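Local coordinates for metal cation efflux system protein CzcD (Cupriavidus metallidurans, PDB 6VD9), which binds and transports zinc, probably exporting it and other metal cations from the cytoplasm, and is represented here by its dimeric cytoplasmic C-terminal domain, at residues T37-N42 with T70-L75; E7-I12 with K19-L24; L13-V18 with M50-E55; G32-T37 with F64-V69. All coordinates share one frame; numbering follows the deposited sequence.

Contact 1: T37-N42 with T70-L75; sequences TVHVVN and TIQFEL. With NI (nickel (II) ion), chain E.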
loop_
_atom_site.group_PDB
_atom_site.type_symbol
_atom_site.label_atom_id
_atom_site.label_comp_id
_atom_site.label_asym_id
_atom_site.label_seq_id
_atom_site.Cartn_x
_atom_site.Cartn_y
_atom_site.Cartn_z
ATOM N N THR A 37 -6.459 -4.402 -1.472
ATOM C CA THR A 37 -5.550 -3.684 -0.546
ATOM C C THR A 37 -5.190 -4.688 0.535
ATOM O O THR A 37 -6.048 -5.532 0.872
ATOM C CB THR A 37 -6.145 -2.389 0.015
ATOM O OG1 THR A 37 -7.286 -2.746 0.780
ATOM C CG2 THR A 37 -6.584 -1.426 -1.072
ATOM N N VAL A 38 -4.005 -4.527 1.098
ATOM C CA VAL A 38 -3.576 -5.410 2.201
ATOM C C VAL A 38 -2.468 -4.723 2.982
ATOM O O VAL A 38 -1.739 -3.908 2.409
ATOM C CB VAL A 38 -3.205 -6.817 1.698
ATOM C CG1 VAL A 38 -1.956 -6.836 0.829
ATOM C CG2 VAL A 38 -3.110 -7.805 2.850
ATOM N N HIS A 39 -2.432 -4.986 4.288
ATOM C CA HIS A 39 -1.317 -4.590 5.183
ATOM C C HIS A 39 -0.427 -5.806 5.487
ATOM O O HIS A 39 -0.906 -6.770 6.094
ATOM C CB HIS A 39 -1.821 -3.890 6.437
ATOM C CG HIS A 39 -2.508 -2.597 6.161
ATOM N ND1 HIS A 39 -2.315 -1.490 6.958
ATOM C CD2 HIS A 39 -3.427 -2.235 5.236
ATOM C CE1 HIS A 39 -3.073 -0.502 6.516
ATOM N NE2 HIS A 39 -3.747 -0.924 5.464
ATOM N N VAL A 40 0.838 -5.747 5.108
ATOM C CA VAL A 40 1.772 -6.899 5.266
ATOM C C VAL A 40 2.787 -6.568 6.355
ATOM O O VAL A 40 3.410 -5.462 6.320
ATOM C CB VAL A 40 2.456 -7.259 3.943
ATOM C CG1 VAL A 40 3.573 -8.258 4.144
ATOM C CG2 VAL A 40 1.425 -7.768 2.941
ATOM N N VAL A 41 2.989 -7.500 7.285
ATOM C CA VAL A 41 4.113 -7.371 8.250
ATOM C C VAL A 41 5.271 -8.148 7.626
ATOM O O VAL A 41 5.129 -9.368 7.423
ATOM C CB VAL A 41 3.714 -7.873 9.642
ATOM C CG1 VAL A 41 4.898 -7.802 10.603
ATOM C CG2 VAL A 41 2.505 -7.110 10.181
ATOM N N ASN A 42 6.358 -7.469 7.253
ATOM C CA ASN A 42 7.504 -8.141 6.585
ATOM C C ASN A 42 8.448 -8.610 7.689
ATOM O O ASN A 42 8.366 -8.041 8.798
ATOM C CB ASN A 42 8.197 -7.240 5.571
ATOM C CG ASN A 42 8.689 -5.949 6.188
ATOM O OD1 ASN A 42 9.884 -5.843 6.518
ATOM N ND2 ASN A 42 7.822 -4.963 6.301
ATOM N N THR A 70 -2.694 -2.240 -3.806
ATOM C CA THR A 70 -2.021 -1.299 -2.875
ATOM C C THR A 70 -1.634 -2.121 -1.659
ATOM O O THR A 70 -2.534 -2.651 -0.974
ATOM C CB THR A 70 -2.878 -0.083 -2.499
ATOM O OG1 THR A 70 -3.387 0.480 -3.713
ATOM C CG2 THR A 70 -2.086 0.974 -1.761
ATOM N N ILE A 71 -0.350 -2.286 -1.474
ATOM C CA ILE A 71 0.234 -3.146 -0.418
ATOM C C ILE A 71 1.038 -2.235 0.505
ATOM O O ILE A 71 1.997 -1.584 0.016
ATOM C CB ILE A 71 1.080 -4.278 -1.003
ATOM C CG1 ILE A 71 0.212 -5.189 -1.865
ATOM C CG2 ILE A 71 1.813 -5.013 0.128
ATOM C CD1 ILE A 71 0.987 -6.119 -2.793
ATOM N N GLN A 72 0.658 -2.169 1.778
ATOM C CA GLN A 72 1.425 -1.416 2.797
ATOM C C GLN A 72 2.220 -2.398 3.650
ATOM O O GLN A 72 1.689 -3.426 3.987
ATOM C CB GLN A 72 0.475 -0.578 3.643
ATOM C CG GLN A 72 1.113 0.177 4.793
ATOM C CD GLN A 72 0.073 1.049 5.477
ATOM O OE1 GLN A 72 -0.614 1.834 4.840
ATOM N NE2 GLN A 72 -0.087 0.943 6.789
ATOM N N PHE A 73 3.472 -2.076 3.935
ATOM C CA PHE A 73 4.323 -2.894 4.831
ATOM C C PHE A 73 4.515 -2.216 6.188
ATOM O O PHE A 73 4.789 -0.984 6.225
ATOM C CB PHE A 73 5.652 -3.147 4.153
ATOM C CG PHE A 73 5.560 -3.894 2.859
ATOM C CD1 PHE A 73 5.297 -5.256 2.855
ATOM C CD2 PHE A 73 5.830 -3.263 1.644
ATOM C CE1 PHE A 73 5.330 -5.960 1.664
ATOM C CE2 PHE A 73 5.795 -3.963 0.453
ATOM C CZ PHE A 73 5.513 -5.314 0.465
ATOM N N GLU A 74 4.453 -3.028 7.251
ATOM C CA GLU A 74 4.710 -2.636 8.667
ATOM C C GLU A 74 5.700 -3.642 9.275
ATOM O O GLU A 74 5.848 -4.743 8.728
ATOM C CB GLU A 74 3.416 -2.646 9.478
ATOM C CG GLU A 74 2.261 -1.924 8.820
ATOM C CD GLU A 74 0.910 -2.324 9.395
ATOM O OE1 GLU A 74 0.892 -3.092 10.392
ATOM O OE2 GLU A 74 -0.127 -1.906 8.822
ATOM N N LEU A 75 6.379 -3.307 10.377
ATOM C CA LEU A 75 7.180 -4.332 11.121
ATOM C C LEU A 75 6.355 -4.901 12.281
ATOM O O LEU A 75 6.658 -6.018 12.769
ATOM C CB LEU A 75 8.498 -3.702 11.590
ATOM C CG LEU A 75 9.410 -3.265 10.442
ATOM C CD1 LEU A 75 10.547 -2.365 10.899
ATOM C CD2 LEU A 75 9.951 -4.481 9.713
ATOM O OXT LEU A 75 5.388 -4.284 12.732
HETATM NI NI NI E . -1.968 -2.154 9.501
HETATM O O HOH W 1 8.448 -7.784 11.707
HETATM O O HOH W 2 -1.367 -2.240 11.675
HETATM O O HOH W 3 -4.374 -1.736 10.009
HETATM O O HOH W 4 -1.568 -0.318 9.744
#

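Contact 2: E7-I12 with K19-L24; sequences EVEKQI and KSFHDL. With NI (nickel (II) ion), chain E.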
loop_
_atom_site.group_PDB
_atom_site.type_symbol
_atom_site.label_atom_id
_atom_site.label_comp_id
_atom_site.label_asym_id
_atom_site.label_seq_id
_atom_site.Cartn_x
_atom_site.Cartn_y
_atom_site.Cartn_z
ATOM N N GLU A 7 -6.775 -19.118 -1.347
ATOM C CA GLU A 7 -5.544 -19.271 -2.124
ATOM C C GLU A 7 -4.820 -17.938 -2.017
ATOM O O GLU A 7 -3.628 -17.996 -1.950
ATOM C CB GLU A 7 -5.801 -19.624 -3.591
ATOM C CG GLU A 7 -5.877 -21.112 -3.892
ATOM C CD GLU A 7 -4.794 -21.960 -3.269
ATOM O OE1 GLU A 7 -3.617 -21.724 -3.580
ATOM O OE2 GLU A 7 -5.143 -22.834 -2.459
ATOM N N VAL A 8 -5.535 -16.811 -2.081
ATOM C CA VAL A 8 -4.878 -15.468 -2.033
ATOM C C VAL A 8 -4.132 -15.382 -0.694
ATOM O O VAL A 8 -2.942 -15.117 -0.703
ATOM C CB VAL A 8 -5.860 -14.299 -2.245
ATOM C CG1 VAL A 8 -5.166 -12.957 -2.077
ATOM C CG2 VAL A 8 -6.562 -14.393 -3.601
ATOM N N GLU A 9 -4.809 -15.673 0.415
ATOM C CA GLU A 9 -4.186 -15.682 1.773
ATOM C C GLU A 9 -2.976 -16.616 1.787
ATOM O O GLU A 9 -1.887 -16.209 2.250
ATOM C CB GLU A 9 -5.229 -16.096 2.826
ATOM C CG GLU A 9 -6.431 -15.165 2.886
ATOM C CD GLU A 9 -7.588 -15.793 3.639
ATOM O OE1 GLU A 9 -7.602 -17.047 3.727
ATOM O OE2 GLU A 9 -8.415 -15.032 4.158
ATOM N N LYS A 10 -3.137 -17.852 1.328
ATOM C CA LYS A 10 -2.042 -18.856 1.310
ATOM C C LYS A 10 -0.890 -18.275 0.507
ATOM O O LYS A 10 0.255 -18.388 0.931
ATOM C CB LYS A 10 -2.539 -20.186 0.720
ATOM C CG LYS A 10 -1.479 -21.263 0.499
ATOM C CD LYS A 10 -2.023 -22.695 0.183
ATOM C CE LYS A 10 -0.881 -23.691 0.047
ATOM N NZ LYS A 10 -1.297 -25.067 -0.329
ATOM N N GLN A 11 -1.167 -17.690 -0.656
ATOM C CA GLN A 11 -0.058 -17.272 -1.537
ATOM C C GLN A 11 0.669 -16.068 -0.925
ATOM O O GLN A 11 1.882 -15.952 -1.178
ATOM C CB GLN A 11 -0.550 -17.012 -2.959
ATOM C CG GLN A 11 -1.011 -18.286 -3.646
ATOM C CD GLN A 11 0.062 -19.346 -3.629
ATOM O OE1 GLN A 11 1.244 -19.069 -3.820
ATOM N NE2 GLN A 11 -0.363 -20.574 -3.381
ATOM N N ILE A 12 -0.050 -15.172 -0.228
ATOM C CA ILE A 12 0.564 -14.002 0.459
ATOM C C ILE A 12 1.529 -14.549 1.523
ATOM O O ILE A 12 2.722 -14.203 1.468
ATOM C CB ILE A 12 -0.499 -13.054 1.053
ATOM C CG1 ILE A 12 -1.236 -12.318 -0.068
ATOM C CG2 ILE A 12 0.122 -12.085 2.030
ATOM C CD1 ILE A 12 -2.323 -11.408 0.401
ATOM N N LYS A 19 5.757 -12.141 7.036
ATOM C CA LYS A 19 5.567 -12.691 8.395
ATOM C C LYS A 19 4.052 -12.896 8.639
ATOM O O LYS A 19 3.642 -13.964 9.141
ATOM C CB LYS A 19 6.351 -11.793 9.375
ATOM C CG LYS A 19 6.247 -12.155 10.850
ATOM C CD LYS A 19 6.690 -11.034 11.840
ATOM C CE LYS A 19 6.672 -11.468 13.289
ATOM N NZ LYS A 19 7.074 -10.386 14.234
ATOM N N SER A 20 3.203 -11.910 8.302
ATOM C CA SER A 20 1.748 -11.977 8.544
ATOM C C SER A 20 1.064 -10.905 7.688
ATOM O O SER A 20 1.758 -10.059 7.133
ATOM C CB SER A 20 1.433 -11.812 10.007
ATOM O OG SER A 20 1.765 -10.509 10.472
ATOM N N PHE A 21 -0.241 -10.876 7.660
ATOM C CA PHE A 21 -0.969 -9.786 6.978
ATOM C C PHE A 21 -2.270 -9.534 7.704
ATOM O O PHE A 21 -2.746 -10.409 8.428
ATOM C CB PHE A 21 -1.165 -10.162 5.511
ATOM C CG PHE A 21 -2.233 -11.200 5.295
ATOM C CD1 PHE A 21 -3.506 -10.814 5.011
ATOM C CD2 PHE A 21 -1.925 -12.556 5.247
ATOM C CE1 PHE A 21 -4.504 -11.768 4.870
ATOM C CE2 PHE A 21 -2.915 -13.502 5.041
ATOM C CZ PHE A 21 -4.186 -13.101 4.825
ATOM N N HIS A 22 -2.882 -8.394 7.467
ATOM C CA HIS A 22 -4.238 -8.120 8.000
ATOM C C HIS A 22 -4.887 -7.148 7.039
ATOM O O HIS A 22 -4.168 -6.619 6.139
ATOM C CB HIS A 22 -4.150 -7.588 9.432
ATOM C CG HIS A 22 -3.265 -6.405 9.578
ATOM N ND1 HIS A 22 -1.876 -6.520 9.795
ATOM C CD2 HIS A 22 -3.538 -5.087 9.585
ATOM C CE1 HIS A 22 -1.365 -5.310 9.894
ATOM N NE2 HIS A 22 -2.344 -4.428 9.776
ATOM N N ASP A 23 -6.164 -6.873 7.274
ATOM C CA ASP A 23 -6.954 -5.860 6.515
ATOM C C ASP A 23 -6.832 -6.148 5.001
ATOM O O ASP A 23 -6.637 -5.178 4.221
ATOM C CB ASP A 23 -6.498 -4.427 6.825
ATOM C CG ASP A 23 -6.578 -3.975 8.286
ATOM O OD1 ASP A 23 -6.967 -4.764 9.112
ATOM O OD2 ASP A 23 -6.188 -2.825 8.569
ATOM N N LEU A 24 -6.922 -7.417 4.594
ATOM C CA LEU A 24 -6.997 -7.802 3.168
ATOM C C LEU A 24 -8.401 -7.461 2.698
ATOM O O LEU A 24 -9.378 -7.968 3.329
ATOM C CB LEU A 24 -6.696 -9.296 2.980
ATOM C CG LEU A 24 -6.867 -9.856 1.582
ATOM C CD1 LEU A 24 -5.897 -9.171 0.581
ATOM C CD2 LEU A 24 -6.577 -11.346 1.590
HETATM NI NI NI E . -1.968 -2.154 9.501
HETATM O O HOH W 3 -4.374 -1.736 10.009
HETATM O O HOH W 4 -1.568 -0.318 9.744
HETATM O O HOH W 2 -1.367 -2.240 11.675
#

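Contact 3: L13-V18 with M50-E55; sequences LATPGV and MEVLPE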
loop_
_atom_site.group_PDB
_atom_site.type_symbol
_atom_site.label_atom_id
_atom_site.label_comp_id
_atom_site.label_asym_id
_atom_site.label_seq_id
_atom_site.Cartn_x
_atom_site.Cartn_y
_atom_site.Cartn_z
ATOM N N LEU A 13 1.037 -15.423 2.405
ATOM C CA LEU A 13 1.868 -15.987 3.509
ATOM C C LEU A 13 2.981 -16.889 2.971
ATOM O O LEU A 13 3.998 -17.062 3.682
ATOM C CB LEU A 13 0.952 -16.741 4.486
ATOM C CG LEU A 13 0.036 -15.859 5.341
ATOM C CD1 LEU A 13 -0.857 -16.738 6.261
ATOM C CD2 LEU A 13 0.793 -14.811 6.152
ATOM N N ALA A 14 2.835 -17.429 1.767
ATOM C CA ALA A 14 3.849 -18.298 1.137
ATOM C C ALA A 14 4.965 -17.452 0.527
ATOM O O ALA A 14 6.015 -18.017 0.189
ATOM C CB ALA A 14 3.217 -19.175 0.100
ATOM N N THR A 15 4.786 -16.138 0.418
ATOM C CA THR A 15 5.768 -15.262 -0.267
ATOM C C THR A 15 6.967 -15.041 0.647
ATOM O O THR A 15 6.768 -14.628 1.778
ATOM C CB THR A 15 5.124 -13.939 -0.694
ATOM O OG1 THR A 15 4.069 -14.259 -1.600
ATOM C CG2 THR A 15 6.139 -13.009 -1.332
ATOM N N PRO A 16 8.243 -15.276 0.228
ATOM C CA PRO A 16 9.381 -15.047 1.122
ATOM C C PRO A 16 9.385 -13.618 1.672
ATOM O O PRO A 16 9.120 -12.693 0.895
ATOM C CB PRO A 16 10.591 -15.307 0.199
ATOM C CG PRO A 16 10.067 -16.351 -0.711
ATOM C CD PRO A 16 8.688 -15.825 -1.066
ATOM N N GLY A 17 9.628 -13.469 2.969
ATOM C CA GLY A 17 9.767 -12.149 3.631
ATOM C C GLY A 17 8.456 -11.639 4.195
ATOM O O GLY A 17 8.468 -10.537 4.765
ATOM N N VAL A 18 7.351 -12.387 4.011
ATOM C CA VAL A 18 6.016 -12.091 4.616
ATOM C C VAL A 18 5.881 -12.862 5.925
ATOM O O VAL A 18 5.899 -14.109 5.859
ATOM C CB VAL A 18 4.849 -12.472 3.699
ATOM C CG1 VAL A 18 3.538 -12.310 4.430
ATOM C CG2 VAL A 18 4.845 -11.682 2.393
ATOM N N MET A 50 11.901 -3.556 -2.143
ATOM C CA MET A 50 12.817 -4.198 -3.114
ATOM C C MET A 50 12.575 -5.713 -3.166
ATOM O O MET A 50 12.750 -6.308 -4.267
ATOM C CB MET A 50 14.287 -4.020 -2.686
ATOM C CG MET A 50 14.770 -2.625 -2.585
ATOM S SD MET A 50 14.885 -1.936 -4.256
ATOM C CE MET A 50 13.448 -0.878 -4.165
ATOM N N GLU A 51 12.297 -6.332 -2.013
ATOM C CA GLU A 51 12.508 -7.784 -1.793
ATOM C C GLU A 51 11.213 -8.597 -1.645
ATOM O O GLU A 51 11.319 -9.858 -1.583
ATOM C CB GLU A 51 13.420 -7.948 -0.584
ATOM C CG GLU A 51 14.784 -7.283 -0.756
ATOM C CD GLU A 51 15.833 -7.693 0.265
ATOM O OE1 GLU A 51 15.810 -7.168 1.365
ATOM O OE2 GLU A 51 16.728 -8.551 -0.078
ATOM N N VAL A 52 10.056 -7.928 -1.516
ATOM C CA VAL A 52 8.732 -8.562 -1.329
ATOM C C VAL A 52 7.737 -7.952 -2.323
ATOM O O VAL A 52 6.978 -8.721 -2.913
ATOM C CB VAL A 52 8.262 -8.423 0.125
ATOM C CG1 VAL A 52 6.949 -9.137 0.306
ATOM C CG2 VAL A 52 9.288 -9.013 1.096
ATOM N N LEU A 53 7.677 -6.618 -2.455
ATOM C CA LEU A 53 6.597 -5.982 -3.281
ATOM C C LEU A 53 6.579 -6.537 -4.709
ATOM O O LEU A 53 5.517 -6.848 -5.240
ATOM C CB LEU A 53 6.748 -4.467 -3.239
ATOM C CG LEU A 53 5.708 -3.664 -4.024
ATOM C CD1 LEU A 53 4.300 -4.005 -3.561
ATOM C CD2 LEU A 53 5.942 -2.204 -3.838
ATOM N N PRO A 54 7.725 -6.657 -5.409
ATOM C CA PRO A 54 7.696 -7.130 -6.790
ATOM C C PRO A 54 7.166 -8.563 -6.889
ATOM O O PRO A 54 6.402 -8.845 -7.815
ATOM C CB PRO A 54 9.165 -7.049 -7.256
ATOM C CG PRO A 54 9.833 -6.134 -6.272
ATOM C CD PRO A 54 9.070 -6.284 -4.964
ATOM N N GLU A 55 7.513 -9.418 -5.912
ATOM C CA GLU A 55 7.039 -10.826 -5.858
ATOM C C GLU A 55 5.534 -10.870 -5.596
ATOM O O GLU A 55 4.848 -11.665 -6.242
ATOM C CB GLU A 55 7.795 -11.624 -4.799
ATOM C CG GLU A 55 9.263 -11.779 -5.146
ATOM C CD GLU A 55 10.246 -10.643 -4.888
ATOM O OE1 GLU A 55 9.848 -9.521 -4.447
ATOM O OE2 GLU A 55 11.472 -10.886 -5.161
HETATM O O HOH W 5 9.858 -12.197 -1.755
#

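Contact 4: G32-T37 with F64-V69; sequences GKASLT and FDITHV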
loop_
_atom_site.group_PDB
_atom_site.type_symbol
_atom_site.label_atom_id
_atom_site.label_comp_id
_atom_site.label_asym_id
_atom_site.label_seq_id
_atom_site.Cartn_x
_atom_site.Cartn_y
_atom_site.Cartn_z
ATOM N N GLY A 32 -15.430 -3.996 -13.313
ATOM C CA GLY A 32 -15.587 -5.435 -13.021
ATOM C C GLY A 32 -14.263 -6.109 -12.687
ATOM O O GLY A 32 -14.313 -7.276 -12.229
ATOM N N LYS A 33 -13.129 -5.422 -12.910
ATOM C CA LYS A 33 -11.756 -5.862 -12.527
ATOM C C LYS A 33 -11.599 -5.857 -10.999
ATOM O O LYS A 33 -12.194 -4.993 -10.333
ATOM C CB LYS A 33 -10.705 -4.935 -13.145
ATOM N N ALA A 34 -10.770 -6.769 -10.477
ATOM C CA ALA A 34 -10.470 -6.931 -9.036
ATOM C C ALA A 34 -9.572 -5.783 -8.556
ATOM O O ALA A 34 -8.667 -5.362 -9.303
ATOM C CB ALA A 34 -9.815 -8.265 -8.816
ATOM N N SER A 35 -9.877 -5.229 -7.381
ATOM C CA SER A 35 -9.006 -4.284 -6.646
ATOM C C SER A 35 -8.634 -4.957 -5.324
ATOM O O SER A 35 -9.488 -5.616 -4.750
ATOM C CB SER A 35 -9.690 -2.969 -6.448
ATOM O OG SER A 35 -8.857 -2.027 -5.810
ATOM N N LEU A 36 -7.401 -4.780 -4.852
ATOM C CA LEU A 36 -6.944 -5.454 -3.610
ATOM C C LEU A 36 -6.202 -4.426 -2.776
ATOM O O LEU A 36 -5.367 -3.713 -3.342
ATOM C CB LEU A 36 -6.025 -6.621 -3.957
ATOM C CG LEU A 36 -5.436 -7.398 -2.773
ATOM C CD1 LEU A 36 -5.148 -8.844 -3.136
ATOM C CD2 LEU A 36 -4.160 -6.748 -2.274
ATOM N N THR A 37 -6.459 -4.402 -1.472
ATOM C CA THR A 37 -5.550 -3.684 -0.546
ATOM C C THR A 37 -5.190 -4.688 0.535
ATOM O O THR A 37 -6.048 -5.532 0.872
ATOM C CB THR A 37 -6.145 -2.389 0.015
ATOM O OG1 THR A 37 -7.286 -2.746 0.780
ATOM C CG2 THR A 37 -6.584 -1.426 -1.072
ATOM N N PHE A 64 -4.074 -14.742 -9.858
ATOM C CA PHE A 64 -5.445 -14.266 -9.545
ATOM C C PHE A 64 -5.933 -13.221 -10.547
ATOM O O PHE A 64 -7.071 -12.806 -10.383
ATOM C CB PHE A 64 -5.524 -13.748 -8.098
ATOM C CG PHE A 64 -5.055 -14.776 -7.110
ATOM C CD1 PHE A 64 -5.838 -15.899 -6.863
ATOM C CD2 PHE A 64 -3.823 -14.673 -6.485
ATOM C CE1 PHE A 64 -5.396 -16.878 -5.994
ATOM C CE2 PHE A 64 -3.386 -15.660 -5.612
ATOM C CZ PHE A 64 -4.177 -16.762 -5.367
ATOM N N ASP A 65 -5.098 -12.761 -11.497
ATOM C CA ASP A 65 -5.490 -11.721 -12.475
ATOM C C ASP A 65 -5.856 -10.439 -11.733
ATOM O O ASP A 65 -6.787 -9.696 -12.195
ATOM C CB ASP A 65 -6.575 -12.252 -13.424
ATOM C CG ASP A 65 -6.113 -13.483 -14.200
ATOM O OD1 ASP A 65 -5.082 -13.396 -14.927
ATOM O OD2 ASP A 65 -6.766 -14.543 -14.052
ATOM N N ILE A 66 -5.131 -10.147 -10.647
ATOM C CA ILE A 66 -5.350 -8.901 -9.853
ATOM C C ILE A 66 -4.193 -7.954 -10.153
ATOM O O ILE A 66 -3.030 -8.291 -9.830
ATOM C CB ILE A 66 -5.488 -9.199 -8.349
ATOM C CG1 ILE A 66 -6.622 -10.187 -8.090
ATOM C CG2 ILE A 66 -5.672 -7.901 -7.573
ATOM C CD1 ILE A 66 -6.837 -10.542 -6.624
ATOM N N THR A 67 -4.480 -6.832 -10.794
ATOM C CA THR A 67 -3.433 -5.873 -11.227
ATOM C C THR A 67 -3.681 -4.477 -10.643
ATOM O O THR A 67 -2.889 -3.575 -10.988
ATOM C CB THR A 67 -3.324 -5.812 -12.754
ATOM O OG1 THR A 67 -4.554 -5.294 -13.249
ATOM C CG2 THR A 67 -3.046 -7.152 -13.390
ATOM N N HIS A 68 -4.751 -4.281 -9.856
ATOM C CA HIS A 68 -5.038 -3.007 -9.149
ATOM C C HIS A 68 -4.755 -3.281 -7.673
ATOM O O HIS A 68 -5.647 -3.833 -7.024
ATOM C CB HIS A 68 -6.480 -2.545 -9.375
ATOM C CG HIS A 68 -6.721 -1.968 -10.728
ATOM N ND1 HIS A 68 -6.940 -2.767 -11.845
ATOM C CD2 HIS A 68 -6.761 -0.689 -11.152
ATOM C CE1 HIS A 68 -7.089 -1.999 -12.909
ATOM N NE2 HIS A 68 -6.987 -0.710 -12.514
ATOM N N VAL A 69 -3.535 -3.013 -7.236
ATOM C CA VAL A 69 -3.023 -3.435 -5.899
ATOM C C VAL A 69 -2.458 -2.245 -5.117
ATOM O O VAL A 69 -1.759 -1.396 -5.686
ATOM C CB VAL A 69 -1.980 -4.541 -6.113
ATOM C CG1 VAL A 69 -1.137 -4.826 -4.893
ATOM C CG2 VAL A 69 -2.636 -5.813 -6.615
HETATM O O HOH W 6 -7.278 -6.067 -11.212
#

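Contact 1: T37-N42 with T70-L75
V40 and F73 meet at the heart of a parallel strand pair, the beta-alpha-beta part of a small domain with helices packed on a mixed three-stranded sheet. The backbone ladder runs from V38 N to T70 O through to N42 N to E74 O; its straightest bond is V40 N to Q72 O, 2.7 Å at 177°. The tight side holds V38, V40, I71 and F73. I71 and F73 pack on helix 53-64, V38 on strand 18-28. CB of V40 comes 3.6 Å from CD1 of F73, while I71 CG2 covers one face of that ring near its rim and touches V40 CG2. Beta-branched residues and a phenylalanine suit a strand face buried against the helices.

The other side carries H39, Q72 and E74 beside T37, V41 and T70. Q72 NE2 lies 3.3 Å from H39 CE1, and Q72 OE1 accepts from I71 N of the second subunit. The watery part is at E74 and the nickel, which holds three waters, E74 OE2 at 2.0 Å, and H22. With CG anti to the carbonyl carbon (chi1 -64°), H39 brings ND1 2.9 Å from E74 OE2, in the ring plane, the carboxylate turned 83° to the ring: a hydrogen bond. ND1 is also 2.7 Å from nickel, but a protonated ND1 could not ligate it, so these readings are probably alternatives. E74 OE1 accepts from water 2 at 2.7 Å.

Contact 2: E7-I12 with K19-L24
Helix 7-12 sets E9 and I12 above F21 and L24 of strand 19-24, the axes 9.5 Å apart at closest and running 142° from parallel. Facing helix and strand side chains bridge that gap. F21 contributes the largest share: its CG sits between the backbone N and the carbonyl carbon (chi1 75°), which raises the ring toward the helix. I12 crosses it at about a right angle and brings CG2 to 3.8 Å from F21 CD2, while the methylene part of E9 reaches the far end of the ring, CG to CZ 3.6 Å. L24 joins from the next helix-facing position, its CD2 4.0 Å from E9 CG and 4.2 Å from V8 CG1, and its CD1 meeting I12 CD1. Two leucine branches can thus serve three helix residues. E9 suits the border of this patch, since its CH2 groups pack on the ring and the extended chain carries the carboxylate past it, its plane 43° from that of F21.

D23, with positive phi, breaks the alternation between F21 and L24, consistent with both facing the helix. H22 meanwhile turns to the far side of the strand, where its NE2 binds nickel at 2.3 Å, and D23 OD2 accepts a hydrogen bond from water 3, a ligand of that metal. The helix contact itself is made by carbon atoms, including the methylenes of E9, so its cohesion probably comes from shape and exclusion of water, leaving the strand's polar chemistry to the metal-binding face.

Contact 3: L13-V18 with M50-E55
V52 is the residue on which the T15-V18 turn rests. Its two methyls divide the work: CG1 meets V18 CG2 at 3.9 Å, the side chains crossing at about a right angle, and CG2 lies 3.7 Å from the carbonyl oxygen of P16, with G17 O a little farther off. Nearer helix 53-64, T15 CG2 touches E55 CB at 4.1 Å, an apolar use of threonine's methyl. Water 5 closes the outer edge, giving one hydrogen bond to P16 O (2.8 Å) and another to E51 O (2.8 Å), and so ties two backbone carbonyls that could not bond to each other.

Around this shell, several features hold the parts in place. The methyl of T15 is set anti to its own nitrogen, which leaves OG1 beside that nitrogen, bonded to Q11 O at the end of helix 5-13. V52 leaves helical geometry between helices 48-51 and 53-64, occupying the N-cap position of the second, and its side chain also packs on V46 and F73. V18 N bonds to T15 O at 3.2 Å and closes the turn. P16 fits the second position with its restricted phi; G17 fits the third, where phi is positive (92°), and V52 CG2 lies close to it. This proline-glycine pair is the classic signature of a type II beta turn, here leading from helix 5-13 into strand 18-28.

Contact 4: G32-T37 with F64-V69
The imidazole of H68 stands oblique to the carbonyl oxygen of A34, and water 6 lies at the ring's edge, in its plane, 3.4 Å from ND1 in a weak bond. The same water gives a hydrogen bond to A34 O, its modelled length doubtfully short, and accepts one from T67 N at 2.9 Å. It thereby bridges A34 to T67, and H68 CB packs 3.6 Å from A34 O beside it.

Farther along, the segments close up as L36 N bonds to H68 O at 2.9 Å, an early rung of the parallel pairing that completes the beta-alpha-beta unit. The backbone enters it from helix 53-64 by way of D65, whose phi is positive (61°). Apolar groups fill the side toward that helix. I66 forks over the neighbouring strand, with CG1 swung to 3.8 Å from A34 CB while CG2, anti to the backbone N, comes 3.9 Å from L36 CB. The small methyl of A34 lets the I66 branch approach closely, and the longer L36 side chain continues inward to L24, I26 and L60. V69 follows on the same side of the sheet and also packs on L60; its carbonyl oxygen accepts a hydrogen bond from H39 NE2 of the second subunit.

How the contacts relate
Contacts 1 and 4 are successive parts of one parallel pairing, strands 34-42 and 68-74; they share T37, the T70 N to L36 O bond joins them, and their centres lie about 16 Å apart. Contact 2 closes first along the chain and sets helix 5-13 on strand 18-28, the antiparallel neighbour of strand 34-42. Contact 3, about 10 Å from contact 1 between centres, ties the turn after that helix to the 48-64 helical region; its segments alternate with those of contacts 1, 2 and 4, interlocking the short chain. Helices 5-13 and 53-64 pack on one face of the three-stranded sheet, nickel, shared by contacts 1 and 2, lies on the other, and the second subunit meets contacts 1, 3 and 4.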